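PDB 3EC4: putative Acetyltransferase from the GNAT family from Novosphingobium aromaticivorans DSM 12444, which probably transfers acyl groups, most likely from an acyl-coenzyme A donor as GNAT-family enzymes do, to an acceptor that is not known. Local coordinates for residues A82-M87 / H196-N201; D9-N14 / W63-E68; L117-G122 / G162-P167; I88-V93 / G212-R217. All blocks are in the same frame, centred on the assembly; numbering follows the deposited sequence. Where two conformers were deposited one is given.

Contact 1 (A82-M87 / H196-N201)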
loop_
_atom_site.group_PDB
_atom_site.type_symbol
_atom_site.label_atom_id
_atom_site.label_comp_id
_atom_site.label_asym_id
_atom_site.label_seq_id
_atom_site.Cartn_x
_atom_site.Cartn_y
_atom_site.Cartn_z
ATOM N N ALA A 82 -2.242 8.242 -11.540
ATOM C CA ALA A 82 -3.077 7.071 -11.478
ATOM C C ALA A 82 -4.359 7.324 -10.654
ATOM O O ALA A 82 -4.292 7.468 -9.452
ATOM C CB ALA A 82 -2.256 5.937 -10.851
ATOM N N PRO A 83 -5.515 7.395 -11.310
ATOM C CA PRO A 83 -6.761 7.446 -10.585
ATOM C C PRO A 83 -6.953 6.170 -9.762
ATOM O O PRO A 83 -6.822 5.038 -10.273
ATOM C CB PRO A 83 -7.810 7.553 -11.691
ATOM C CG PRO A 83 -7.022 8.161 -12.866
ATOM C CD PRO A 83 -5.725 7.458 -12.762
ATOM N N LEU A 84 -7.294 6.374 -8.505
ATOM C CA LEU A 84 -7.581 5.266 -7.571
ATOM C C LEU A 84 -9.009 5.290 -7.060
ATOM O O LEU A 84 -9.647 6.348 -6.981
ATOM C CB LEU A 84 -6.659 5.333 -6.346
ATOM C CG LEU A 84 -5.181 5.454 -6.620
ATOM C CD1 LEU A 84 -4.404 5.606 -5.282
ATOM C CD2 LEU A 84 -4.653 4.264 -7.475
ATOM N N LEU A 85 -9.478 4.118 -6.611
ATOM C CA LEU A 85 -10.711 4.037 -5.845
ATOM C C LEU A 85 -10.262 3.573 -4.478
ATOM O O LEU A 85 -9.662 2.494 -4.361
ATOM C CB LEU A 85 -11.713 3.049 -6.463
ATOM C CG LEU A 85 -13.023 2.878 -5.656
ATOM C CD1 LEU A 85 -13.846 4.183 -5.549
ATOM C CD2 LEU A 85 -13.876 1.733 -6.168
ATOM N N GLN A 86 -10.497 4.396 -3.473
ATOM C CA GLN A 86 -10.225 3.979 -2.088
ATOM C C GLN A 86 -11.428 3.277 -1.486
ATOM O O GLN A 86 -12.550 3.771 -1.600
ATOM C CB GLN A 86 -9.836 5.202 -1.254
ATOM C CG GLN A 86 -9.401 4.858 0.150
ATOM C CD GLN A 86 -9.175 6.128 0.966
ATOM O OE1 GLN A 86 -10.118 6.664 1.516
ATOM N NE2 GLN A 86 -7.951 6.628 0.992
HETATM N N MSE A 87 -11.197 2.129 -0.835
HETATM C CA MSE A 87 -12.255 1.248 -0.303
HETATM C C MSE A 87 -12.033 0.918 1.166
HETATM O O MSE A 87 -10.908 0.889 1.619
HETATM C CB MSE A 87 -12.357 -0.059 -1.123
HETATM C CG MSE A 87 -12.453 0.216 -2.583
HETATM SE SE MSE A 87 -12.721 -1.318 -3.678
HETATM C CE MSE A 87 -14.605 -1.638 -3.342
ATOM N N HIS A 196 -6.543 0.691 -1.629
ATOM C CA HIS A 196 -6.737 1.390 -2.888
ATOM C C HIS A 196 -6.686 0.397 -4.022
ATOM O O HIS A 196 -5.841 -0.518 -4.013
ATOM C CB HIS A 196 -5.643 2.451 -3.134
ATOM C CG HIS A 196 -5.636 3.565 -2.128
ATOM N ND1 HIS A 196 -4.775 3.590 -1.055
ATOM C CD2 HIS A 196 -6.413 4.674 -2.010
ATOM C CE1 HIS A 196 -5.011 4.669 -0.326
ATOM N NE2 HIS A 196 -5.989 5.350 -0.894
ATOM N N SER A 197 -7.561 0.572 -5.005
ATOM C CA SER A 197 -7.438 -0.098 -6.295
ATOM C C SER A 197 -7.178 0.963 -7.336
ATOM O O SER A 197 -7.660 2.047 -7.171
ATOM C CB SER A 197 -8.754 -0.766 -6.644
ATOM O OG SER A 197 -8.689 -1.512 -7.861
ATOM N N TYR A 198 -6.572 0.604 -8.460
ATOM C CA TYR A 198 -6.663 1.456 -9.625
ATOM C C TYR A 198 -8.143 1.558 -9.951
ATOM O O TYR A 198 -8.858 0.549 -9.841
ATOM C CB TYR A 198 -5.881 0.883 -10.809
ATOM C CG TYR A 198 -4.400 0.951 -10.607
ATOM C CD1 TYR A 198 -3.720 2.137 -10.864
ATOM C CD2 TYR A 198 -3.683 -0.111 -10.090
ATOM C CE1 TYR A 198 -2.391 2.245 -10.681
ATOM C CE2 TYR A 198 -2.295 -0.005 -9.893
ATOM C CZ TYR A 198 -1.672 1.191 -10.177
ATOM O OH TYR A 198 -0.316 1.356 -10.029
ATOM N N ALA A 199 -8.610 2.762 -10.322
ATOM C CA ALA A 199 -10.027 2.966 -10.657
ATOM C C ALA A 199 -10.400 2.153 -11.873
ATOM O O ALA A 199 -11.570 1.767 -12.055
ATOM C CB ALA A 199 -10.327 4.437 -10.904
ATOM N N SER A 200 -9.409 1.932 -12.733
ATOM C CA SER A 200 -9.565 1.139 -13.941
ATOM C C SER A 200 -9.785 -0.365 -13.730
ATOM O O SER A 200 -10.195 -1.048 -14.672
ATOM C CB SER A 200 -8.343 1.316 -14.849
ATOM O OG SER A 200 -7.211 0.612 -14.309
ATOM N N ASN A 201 -9.487 -0.886 -12.547
ATOM C CA ASN A 201 -9.492 -2.321 -12.334
ATOM C C ASN A 201 -10.865 -2.835 -11.873
ATOM O O ASN A 201 -11.072 -3.177 -10.704
ATOM C CB ASN A 201 -8.360 -2.689 -11.402
ATOM C CG ASN A 201 -7.998 -4.160 -11.458
ATOM O OD1 ASN A 201 -8.759 -4.987 -11.960
ATOM N ND2 ASN A 201 -6.852 -4.493 -10.881
HETATM O O HOH W 1 -6.938 3.853 -12.768
#
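Strands 82-87 and 196-198 run antiparallel, their axes 4.5 Å apart at closest approach and inclined by 142°. Leu-85 and Ser-197 form the hydrogen-bonded pair: Leu-85 N gives to Ser-197 O at 2.8 Å, and Ser-197 N returns a bond to Leu-85 O. Past the strand end, Ala-199 N reaches Pro-83 O at 2.9 Å from above the carbonyl plane; proline, lacking an N-H, still serves as acceptor. Gln-86 and His-196 lie side by side on one face. Gln-86, its CG swung opposite the backbone N (chi1 -174°), runs along the imidazole and sends its NE2 to His-196 NE2 at 3.0 Å; the acceptor lies in the amide plane, but the donor stands 34° out of the ring plane. Arg-216 and Leu-8 also hold this amide, at OE1 and NE2. Leu-84 CD1 rests obliquely on the imidazole, 4.0 Å from His-196 CG. A leucine in place of His-196 would probably deprive Gln-86 NE2 of its acceptor in the neighbouring strand. Ala-82 CB, a single methyl, meets the Tyr-198 ring edge at CE1. Tyr-198 to Asn-201 make a type I turn, and Asn-201 N-caps helix 202-210: an antiparallel strand pair that hands over to a helix within the GNAT sheet.

Contact 2 (D9-N14 / W63-E68)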
loop_
_atom_site.group_PDB
_atom_site.type_symbol
_atom_site.label_atom_id
_atom_site.label_comp_id
_atom_site.label_asym_id
_atom_site.label_seq_id
_atom_site.Cartn_x
_atom_site.Cartn_y
_atom_site.Cartn_z
ATOM N N ASP A 9 -8.226 10.629 3.916
ATOM C CA ASP A 9 -8.084 11.632 2.842
ATOM C C ASP A 9 -6.628 11.930 2.509
ATOM O O ASP A 9 -6.312 12.428 1.435
ATOM C CB ASP A 9 -8.791 12.922 3.205
ATOM C CG ASP A 9 -10.280 12.780 3.249
ATOM O OD1 ASP A 9 -10.854 11.807 2.718
ATOM O OD2 ASP A 9 -10.885 13.640 3.894
ATOM N N ARG A 10 -5.742 11.733 3.464
ATOM C CA ARG A 10 -4.329 11.940 3.231
ATOM C C ARG A 10 -3.547 10.827 3.890
ATOM O O ARG A 10 -2.998 11.012 4.983
ATOM C CB ARG A 10 -3.892 13.304 3.761
ATOM C CG ARG A 10 -4.603 14.524 3.149
ATOM C CD ARG A 10 -3.788 15.805 3.412
ATOM N NE ARG A 10 -2.564 15.716 2.649
ATOM C CZ ARG A 10 -1.421 16.346 2.909
ATOM N NH1 ARG A 10 -1.293 17.188 3.927
ATOM N NH2 ARG A 10 -0.392 16.116 2.108
ATOM N N PRO A 11 -3.589 9.617 3.300
ATOM C CA PRO A 11 -3.107 8.428 4.033
ATOM C C PRO A 11 -1.596 8.422 4.246
ATOM O O PRO A 11 -1.130 7.975 5.284
ATOM C CB PRO A 11 -3.621 7.237 3.193
ATOM C CG PRO A 11 -4.013 7.802 1.888
ATOM C CD PRO A 11 -4.165 9.286 1.997
ATOM N N VAL A 12 -0.842 9.003 3.328
ATOM C CA VAL A 12 0.620 9.109 3.513
ATOM C C VAL A 12 0.955 10.116 4.608
ATOM O O VAL A 12 1.744 9.833 5.521
ATOM C CB VAL A 12 1.335 9.517 2.173
ATOM C CG1 VAL A 12 2.839 9.673 2.410
ATOM C CG2 VAL A 12 1.033 8.506 1.091
ATOM N N TRP A 13 0.404 11.323 4.465
ATOM C CA TRP A 13 0.614 12.377 5.418
ATOM C C TRP A 13 0.247 11.901 6.811
ATOM O O TRP A 13 1.049 11.989 7.753
ATOM C CB TRP A 13 -0.165 13.618 5.011
ATOM C CG TRP A 13 -0.001 14.809 5.941
ATOM C CD1 TRP A 13 -0.907 15.242 6.852
ATOM C CD2 TRP A 13 1.102 15.736 6.003
ATOM N NE1 TRP A 13 -0.458 16.365 7.479
ATOM C CE2 TRP A 13 0.782 16.689 6.996
ATOM C CE3 TRP A 13 2.332 15.833 5.344
ATOM C CZ2 TRP A 13 1.644 17.735 7.346
ATOM C CZ3 TRP A 13 3.180 16.870 5.678
ATOM C CH2 TRP A 13 2.837 17.803 6.696
ATOM N N ASN A 14 -0.942 11.324 6.912
ATOM C CA ASN A 14 -1.481 11.014 8.214
ATOM C C ASN A 14 -0.799 9.812 8.879
ATOM O O ASN A 14 -0.569 9.828 10.081
ATOM C CB ASN A 14 -2.965 10.860 8.103
ATOM C CG ASN A 14 -3.663 12.186 7.903
ATOM O OD1 ASN A 14 -3.169 13.259 8.319
ATOM N ND2 ASN A 14 -4.825 12.130 7.313
ATOM N N TRP A 63 6.182 8.878 -4.691
ATOM C CA TRP A 63 4.772 8.693 -4.887
ATOM C C TRP A 63 4.030 9.429 -3.804
ATOM O O TRP A 63 4.349 9.297 -2.603
ATOM C CB TRP A 63 4.349 7.231 -4.792
ATOM C CG TRP A 63 4.544 6.434 -6.027
ATOM C CD1 TRP A 63 5.562 5.586 -6.292
ATOM C CD2 TRP A 63 3.672 6.390 -7.156
ATOM N NE1 TRP A 63 5.392 5.001 -7.519
ATOM C CE2 TRP A 63 4.234 5.472 -8.072
ATOM C CE3 TRP A 63 2.480 7.039 -7.496
ATOM C CZ2 TRP A 63 3.660 5.204 -9.309
ATOM C CZ3 TRP A 63 1.916 6.758 -8.739
ATOM C CH2 TRP A 63 2.511 5.850 -9.619
ATOM N N LEU A 64 2.996 10.135 -4.256
ATOM C CA LEU A 64 2.032 10.832 -3.413
ATOM C C LEU A 64 0.622 10.249 -3.611
ATOM O O LEU A 64 0.247 9.884 -4.719
ATOM C CB LEU A 64 2.042 12.324 -3.715
ATOM C CG LEU A 64 3.414 12.994 -3.672
ATOM C CD1 LEU A 64 3.843 13.324 -5.075
ATOM C CD2 LEU A 64 3.390 14.249 -2.771
ATOM N N VAL A 65 -0.113 10.164 -2.524
ATOM C CA VAL A 65 -1.494 9.609 -2.504
ATOM C C VAL A 65 -2.344 10.685 -1.839
ATOM O O VAL A 65 -2.211 10.929 -0.630
ATOM C CB VAL A 65 -1.596 8.242 -1.788
ATOM C CG1 VAL A 65 -3.032 7.731 -1.873
ATOM C CG2 VAL A 65 -0.620 7.237 -2.443
ATOM N N GLU A 66 -3.127 11.379 -2.666
ATOM C CA GLU A 66 -3.902 12.541 -2.254
ATOM C C GLU A 66 -5.255 12.517 -2.915
ATOM O O GLU A 66 -5.462 11.733 -3.824
ATOM C CB GLU A 66 -3.161 13.824 -2.587
ATOM C CG GLU A 66 -1.748 13.885 -1.997
ATOM C CD GLU A 66 -1.695 14.136 -0.485
ATOM O OE1 GLU A 66 -2.721 14.536 0.093
ATOM O OE2 GLU A 66 -0.608 13.954 0.142
ATOM N N PRO A 67 -6.185 13.379 -2.479
ATOM C CA PRO A 67 -7.466 13.364 -3.212
ATOM C C PRO A 67 -7.331 13.756 -4.718
ATOM O O PRO A 67 -7.911 13.086 -5.560
ATOM C CB PRO A 67 -8.338 14.346 -2.405
ATOM C CG PRO A 67 -7.791 14.292 -1.009
ATOM C CD PRO A 67 -6.255 14.218 -1.264
ATOM N N GLU A 68 -6.489 14.739 -5.037
ATOM C CA GLU A 68 -6.325 15.220 -6.403
ATOM C C GLU A 68 -4.877 15.012 -6.907
ATOM O O GLU A 68 -3.971 14.826 -6.100
ATOM C CB GLU A 68 -6.683 16.698 -6.427
ATOM C CG GLU A 68 -8.100 16.952 -5.947
ATOM C CD GLU A 68 -9.156 16.253 -6.815
ATOM O OE1 GLU A 68 -8.867 15.994 -8.008
ATOM O OE2 GLU A 68 -10.272 15.954 -6.300
HETATM O O HOH W 2 -1.290 11.732 1.860
#
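The salt bridge between Arg-10 and Glu-66 is the polar core of this contact. The guanidinium grips the carboxylate side-on with two nitrogens: NE donates to Glu-66 OE1 at 2.8 Å, on the syn lone pair, while NH2 donates to Glu-66 OE2 at 2.9 Å from above the carboxylate plane. The two flat groups are therefore not coplanar but turned 42° against each other. Bends in both chains, at chi3 of Arg-10 (68°) and chi2 of Glu-66 (-74°), fold the charged ends together. Arg-10 NH2 also donates to Ala-43 O, and Trp-13 CB lies over one guanidinium face, so the group is held both in its plane and from above. Arginine suits the place because its flat, many-handed end can serve a carboxylate and a carbonyl at once.

Water adds a second polar link, accepting from Trp-13 N and lying 2.8 Å from Val-65 O, to which it donates.

The apolar part is made of compact side chains. Pro-11 CG meets Val-65 CG1 at 3.9 Å and Val-12 CG2 packs on Val-65 CB, each pair crossing at about a right angle. Proline fits the first turn of a helix, where no backbone N-H is needed. Pro-67 CD lies 3.2 Å from Asp-9 O, a buried carbonyl that lacks a hydrogen-bonding partner.

Helix 11-17 thus begins against strand 61-66, at one edge of the large sheet. Ala-42 of strand 41-43 touches Arg-10, Val-12 and Glu-66, His-196 of strand 192-198 packs on Pro-11 and Val-65, and Asp-9 pairs with Arg-216 and Arg-217 of strand 214-226.

Contact 3 (L117-G122 / G162-P167)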
loop_
_atom_site.group_PDB
_atom_site.type_symbol
_atom_site.label_atom_id
_atom_site.label_comp_id
_atom_site.label_asym_id
_atom_site.label_seq_id
_atom_site.Cartn_x
_atom_site.Cartn_y
_atom_site.Cartn_z
ATOM N N LEU A 117 8.752 -8.316 -7.289
ATOM C CA LEU A 117 9.387 -7.654 -8.433
ATOM C C LEU A 117 8.821 -8.149 -9.783
ATOM O O LEU A 117 8.805 -7.389 -10.748
ATOM C CB LEU A 117 10.916 -7.794 -8.356
ATOM C CG LEU A 117 11.592 -7.114 -7.135
ATOM C CD1 LEU A 117 13.123 -7.316 -7.161
ATOM C CD2 LEU A 117 11.253 -5.620 -7.035
ATOM N N ALA A 118 8.331 -9.388 -9.832
ATOM C CA ALA A 118 7.765 -10.014 -11.019
ATOM C C ALA A 118 6.268 -9.697 -11.286
ATOM O O ALA A 118 5.764 -9.950 -12.379
ATOM C CB ALA A 118 7.893 -11.503 -10.896
ATOM N N THR A 119 5.554 -9.228 -10.275
ATOM C CA THR A 119 4.097 -9.076 -10.388
ATOM C C THR A 119 3.784 -7.621 -10.130
ATOM O O THR A 119 4.655 -6.783 -10.243
ATOM C CB THR A 119 3.355 -10.009 -9.407
ATOM O OG1 THR A 119 3.810 -9.753 -8.074
ATOM C CG2 THR A 119 3.623 -11.478 -9.770
ATOM N N GLU A 120 2.548 -7.313 -9.761
ATOM C CA GLU A 120 2.156 -5.928 -9.526
ATOM C C GLU A 120 1.599 -5.752 -8.096
ATOM O O GLU A 120 0.399 -5.511 -7.914
ATOM C CB GLU A 120 1.138 -5.491 -10.596
ATOM C CG GLU A 120 1.719 -5.459 -12.020
ATOM C CD GLU A 120 0.654 -5.350 -13.105
ATOM O OE1 GLU A 120 -0.557 -5.246 -12.780
ATOM O OE2 GLU A 120 1.039 -5.409 -14.291
ATOM N N PRO A 121 2.483 -5.860 -7.074
ATOM C CA PRO A 121 2.102 -5.713 -5.661
ATOM C C PRO A 121 2.050 -4.251 -5.200
ATOM O O PRO A 121 1.745 -3.976 -4.005
ATOM C CB PRO A 121 3.266 -6.411 -4.917
ATOM C CG PRO A 121 4.444 -6.190 -5.775
ATOM C CD PRO A 121 3.937 -6.098 -7.223
ATOM N N GLY A 122 2.367 -3.339 -6.120
ATOM C CA GLY A 122 2.741 -1.978 -5.739
ATOM C C GLY A 122 4.244 -1.875 -5.472
ATOM O O GLY A 122 5.006 -2.829 -5.768
ATOM N N GLY A 162 0.251 -5.322 -1.102
ATOM C CA GLY A 162 1.203 -6.361 -1.487
ATOM C C GLY A 162 0.542 -7.651 -1.925
ATOM O O GLY A 162 1.155 -8.724 -1.799
ATOM N N VAL A 163 -0.686 -7.563 -2.464
ATOM C CA VAL A 163 -1.416 -8.779 -2.867
ATOM C C VAL A 163 -0.906 -9.201 -4.245
ATOM O O VAL A 163 -1.163 -8.534 -5.247
ATOM C CB VAL A 163 -2.936 -8.560 -2.948
ATOM C CG1 VAL A 163 -3.617 -9.868 -3.336
ATOM C CG2 VAL A 163 -3.492 -8.014 -1.582
ATOM N N CYS A 164 -0.203 -10.314 -4.327
ATOM C CA CYS A 164 0.265 -10.726 -5.635
ATOM C C CYS A 164 0.507 -12.200 -5.679
ATOM O O CYS A 164 0.876 -12.812 -4.663
ATOM C CB CYS A 164 1.542 -10.002 -5.954
ATOM S SG CYS A 164 2.774 -10.391 -4.730
ATOM N N THR A 165 0.362 -12.729 -6.892
ATOM C CA THR A 165 0.309 -14.153 -7.164
ATOM C C THR A 165 1.139 -14.372 -8.422
ATOM O O THR A 165 1.006 -13.593 -9.377
ATOM C CB THR A 165 -1.154 -14.645 -7.429
ATOM O OG1 THR A 165 -2.012 -14.290 -6.321
ATOM C CG2 THR A 165 -1.201 -16.148 -7.645
ATOM N N TRP A 166 2.020 -15.376 -8.423
ATOM C CA TRP A 166 2.747 -15.714 -9.669
ATOM C C TRP A 166 1.675 -16.068 -10.701
ATOM O O TRP A 166 0.693 -16.708 -10.373
ATOM C CB TRP A 166 3.647 -16.951 -9.505
ATOM C CG TRP A 166 4.849 -16.724 -8.646
ATOM C CD1 TRP A 166 5.037 -17.158 -7.343
ATOM C CD2 TRP A 166 6.013 -15.988 -8.989
ATOM N NE1 TRP A 166 6.250 -16.709 -6.873
ATOM C CE2 TRP A 166 6.879 -16.019 -7.871
ATOM C CE3 TRP A 166 6.413 -15.293 -10.128
ATOM C CZ2 TRP A 166 8.121 -15.395 -7.878
ATOM C CZ3 TRP A 166 7.637 -14.676 -10.129
ATOM C CH2 TRP A 166 8.487 -14.754 -9.025
ATOM N N PRO A 167 1.893 -15.688 -11.967
ATOM C CA PRO A 167 0.968 -16.033 -13.048
ATOM C C PRO A 167 0.588 -17.487 -13.093
ATOM O O PRO A 167 -0.616 -17.790 -13.253
ATOM C CB PRO A 167 1.728 -15.626 -14.298
ATOM C CG PRO A 167 2.582 -14.530 -13.875
ATOM C CD PRO A 167 3.012 -14.880 -12.451
#
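Thr-119 carries its hydroxyl between the backbone N and the carbonyl carbon (chi1 56°), a torsion that sets it against the strand: Thr-119 OG1 lies 3.1 Å from Cys-164 CB. The hydroxyl is hydrogen-bonded to Leu-115 O, one turn back in helix 109-118, so threonine can turn a polar atom to its own helix end while its methyl serves the strand: CG2 comes within 3.4 Å of Thr-165 O. Replacing Thr-119 by glycine would probably open a gap beside Cys-164 and leave Leu-115 O without this hydroxyl. On one flank Ala-118 CB sits obliquely against the Trp-166 ring, 3.3 Å from CZ3, a tight approach for two carbons, to which a lone methyl is suited. On the other, Cys-164 SG has two conformers and in one of them packs on Pro-121 CB, while Pro-121 O receives a CA-H...O contact from Gly-162 CA at 3.5 Å. Gly-162 has positive phi (73°), a backbone shape that favours glycine. Backbone bonds from Cys-164 to Met-146 and from Trp-166, just past the strand, to Ala-144 go to strand 142-149. With van der Waals packing and one weak C-H...O contact across it, the seam depends on shape rather than on charge or strong polar bonds.

Contact 4 (I88-V93 / G212-R217)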
loop_
_atom_site.group_PDB
_atom_site.type_symbol
_atom_site.label_atom_id
_atom_site.label_comp_id
_atom_site.label_asym_id
_atom_site.label_seq_id
_atom_site.Cartn_x
_atom_site.Cartn_y
_atom_site.Cartn_z
ATOM N N ILE A 88 -13.125 0.714 1.892
ATOM C CA ILE A 88 -13.095 0.478 3.322
ATOM C C ILE A 88 -13.917 -0.742 3.660
ATOM O O ILE A 88 -14.985 -0.954 3.090
ATOM C CB ILE A 88 -13.547 1.770 4.096
ATOM C CG1 ILE A 88 -13.229 1.704 5.591
ATOM C CG2 ILE A 88 -15.002 2.081 3.873
ATOM C CD1 ILE A 88 -13.431 3.102 6.298
ATOM N N ALA A 89 -13.434 -1.527 4.613
ATOM C CA ALA A 89 -14.191 -2.679 5.086
ATOM C C ALA A 89 -14.622 -2.438 6.531
ATOM O O ALA A 89 -13.998 -2.956 7.449
ATOM C CB ALA A 89 -13.374 -3.990 4.954
ATOM N N ASP A 90 -15.686 -1.654 6.725
ATOM C CA ASP A 90 -16.086 -1.288 8.087
ATOM C C ASP A 90 -17.270 -2.077 8.607
ATOM O O ASP A 90 -17.801 -1.764 9.698
ATOM C CB ASP A 90 -16.337 0.207 8.235
ATOM C CG ASP A 90 -17.340 0.763 7.221
ATOM O OD1 ASP A 90 -17.868 0.018 6.364
ATOM O OD2 ASP A 90 -17.541 1.989 7.265
ATOM N N GLY A 91 -17.655 -3.120 7.883
ATOM C CA GLY A 91 -18.652 -4.096 8.367
ATOM C C GLY A 91 -17.975 -5.291 9.001
ATOM O O GLY A 91 -16.770 -5.404 9.007
ATOM N N PRO A 92 -18.747 -6.222 9.551
ATOM C CA PRO A 92 -18.123 -7.345 10.282
ATOM C C PRO A 92 -17.347 -8.351 9.359
ATOM O O PRO A 92 -17.798 -8.649 8.288
ATOM C CB PRO A 92 -19.338 -8.030 10.927
ATOM C CG PRO A 92 -20.458 -7.710 10.020
ATOM C CD PRO A 92 -20.213 -6.333 9.497
ATOM N N VAL A 93 -16.205 -8.889 9.793
ATOM C CA VAL A 93 -15.450 -9.853 8.940
ATOM C C VAL A 93 -16.072 -11.255 9.275
ATOM O O VAL A 93 -15.977 -11.704 10.412
ATOM C CB VAL A 93 -13.865 -9.720 9.216
ATOM C CG1 VAL A 93 -13.023 -10.872 8.624
ATOM C CG2 VAL A 93 -13.294 -8.341 8.752
ATOM N N GLY A 212 -16.096 -7.608 1.354
ATOM C CA GLY A 212 -16.576 -6.713 2.425
ATOM C C GLY A 212 -16.166 -5.264 2.298
ATOM O O GLY A 212 -16.481 -4.442 3.174
ATOM N N PHE A 213 -15.426 -4.935 1.232
ATOM C CA PHE A 213 -14.983 -3.536 1.028
ATOM C C PHE A 213 -16.027 -2.761 0.248
ATOM O O PHE A 213 -16.644 -3.276 -0.669
ATOM C CB PHE A 213 -13.680 -3.423 0.288
ATOM C CG PHE A 213 -12.504 -3.912 1.069
ATOM C CD1 PHE A 213 -12.227 -5.261 1.159
ATOM C CD2 PHE A 213 -11.685 -3.012 1.755
ATOM C CE1 PHE A 213 -11.132 -5.701 1.885
ATOM C CE2 PHE A 213 -10.569 -3.447 2.456
ATOM C CZ PHE A 213 -10.301 -4.776 2.523
ATOM N N ARG A 214 -16.224 -1.513 0.621
ATOM C CA ARG A 214 -17.129 -0.641 -0.115
ATOM C C ARG A 214 -16.335 0.572 -0.550
ATOM O O ARG A 214 -15.348 0.935 0.116
ATOM C CB ARG A 214 -18.328 -0.227 0.760
ATOM C CG ARG A 214 -18.020 0.737 1.940
ATOM C CD ARG A 214 -19.238 0.876 2.894
ATOM N NE ARG A 214 -18.893 1.668 4.082
ATOM C CZ ARG A 214 -18.664 2.978 4.067
ATOM N NH1 ARG A 214 -18.798 3.672 2.965
ATOM N NH2 ARG A 214 -18.305 3.606 5.173
ATOM N N ALA A 215 -16.769 1.187 -1.660
ATOM C CA ALA A 215 -16.174 2.394 -2.174
ATOM C C ALA A 215 -16.308 3.494 -1.163
ATOM O O ALA A 215 -17.401 3.757 -0.654
ATOM C CB ALA A 215 -16.848 2.809 -3.497
ATOM N N ARG A 216 -15.200 4.132 -0.847
ATOM C CA ARG A 216 -15.222 5.268 0.036
ATOM C C ARG A 216 -15.120 6.568 -0.778
ATOM O O ARG A 216 -16.003 7.414 -0.694
ATOM C CB ARG A 216 -14.105 5.203 1.060
ATOM C CG ARG A 216 -14.347 6.198 2.166
ATOM C CD ARG A 216 -13.163 6.487 2.993
ATOM N NE ARG A 216 -13.320 7.823 3.543
ATOM C CZ ARG A 216 -12.580 8.895 3.249
ATOM N NH1 ARG A 216 -11.524 8.866 2.427
ATOM N NH2 ARG A 216 -12.902 10.027 3.848
ATOM N N ARG A 217 -14.045 6.719 -1.550
ATOM C CA ARG A 217 -13.893 7.873 -2.399
ATOM C C ARG A 217 -12.812 7.643 -3.433
ATOM O O ARG A 217 -11.954 6.754 -3.301
ATOM C CB ARG A 217 -13.569 9.130 -1.593
ATOM C CG ARG A 217 -12.239 9.105 -0.893
ATOM C CD ARG A 217 -11.803 10.484 -0.337
ATOM N NE ARG A 217 -11.814 11.552 -1.320
ATOM C CZ ARG A 217 -11.735 12.843 -1.046
ATOM N NH1 ARG A 217 -11.602 13.293 0.208
ATOM N NH2 ARG A 217 -11.777 13.690 -2.034
HETATM O O HOH W 3 -17.634 -1.980 4.100
HETATM O O HOH W 4 -17.068 -4.927 5.641
#
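Asp-90 OD2 receives Arg-214 NH2 at 2.8 Å, and OD1 receives NE at 3.0 Å, a two-nitrogen, side-on salt bridge in which both oxygens are met on their syn sides. The carboxylate and guanidinium planes stand 33° apart. Arg-214 starts with CG wedged between its backbone N and carbonyl carbon (chi1 69°), then runs extended to NE beside Ile-88, whose CG2 lies over the centre of the guanidinium, 3.7 Å above its plane; a branched residue thus covers the flat cation while Asp-90 takes its edge. The backbones of Ile-88 and Arg-214 form an antiparallel hydrogen-bonded pair: Arg-214 N to Ile-88 O at 2.8 Å, and Ile-88 N to Arg-214 O. On the other side of the chain Ala-89 CB makes a CH-pi contact with Phe-213, 3.7 Å from the ring centroid and 10° off its normal, a fit suited to a lone methyl. Gly-212, at positive phi, closes helix 202-210 in a Schellman motif, and a water links its O to Gly-91 N. Phe-213 extends the packing to Ile-179 and Ile-183 of helix 174-188 and to Pro-193 and Leu-195 of strand 192-198, while beyond Arg-214 a classic beta bulge sets Arg-216 and Arg-217 opposite Gln-86 of strand 76-88.

All four contacts reach the same mixed sheet. Contact 1 joins strands 76-88 and 192-198 in its middle; contact 4 continues strand 76-88 toward its other neighbour, 214-226; contact 2 lies at the outer strand 61-66, and contact 3 lays the end of helix 109-118 on strand 157-165. Contact 1 touches contacts 2 and 4, with centres about 13 and 14 Å away, and Asp-9 ties contact 2 to Arg-216 and Arg-217 of contact 4. Contact 3 touches none of the others; its centre is about 16 Å from that of contact 1. Along the chain contact 2 closes first, contacts 1 and 4 interlock, and contact 3 is nested within both, so distant sequence regions knit the N-terminal part to the GNAT fold.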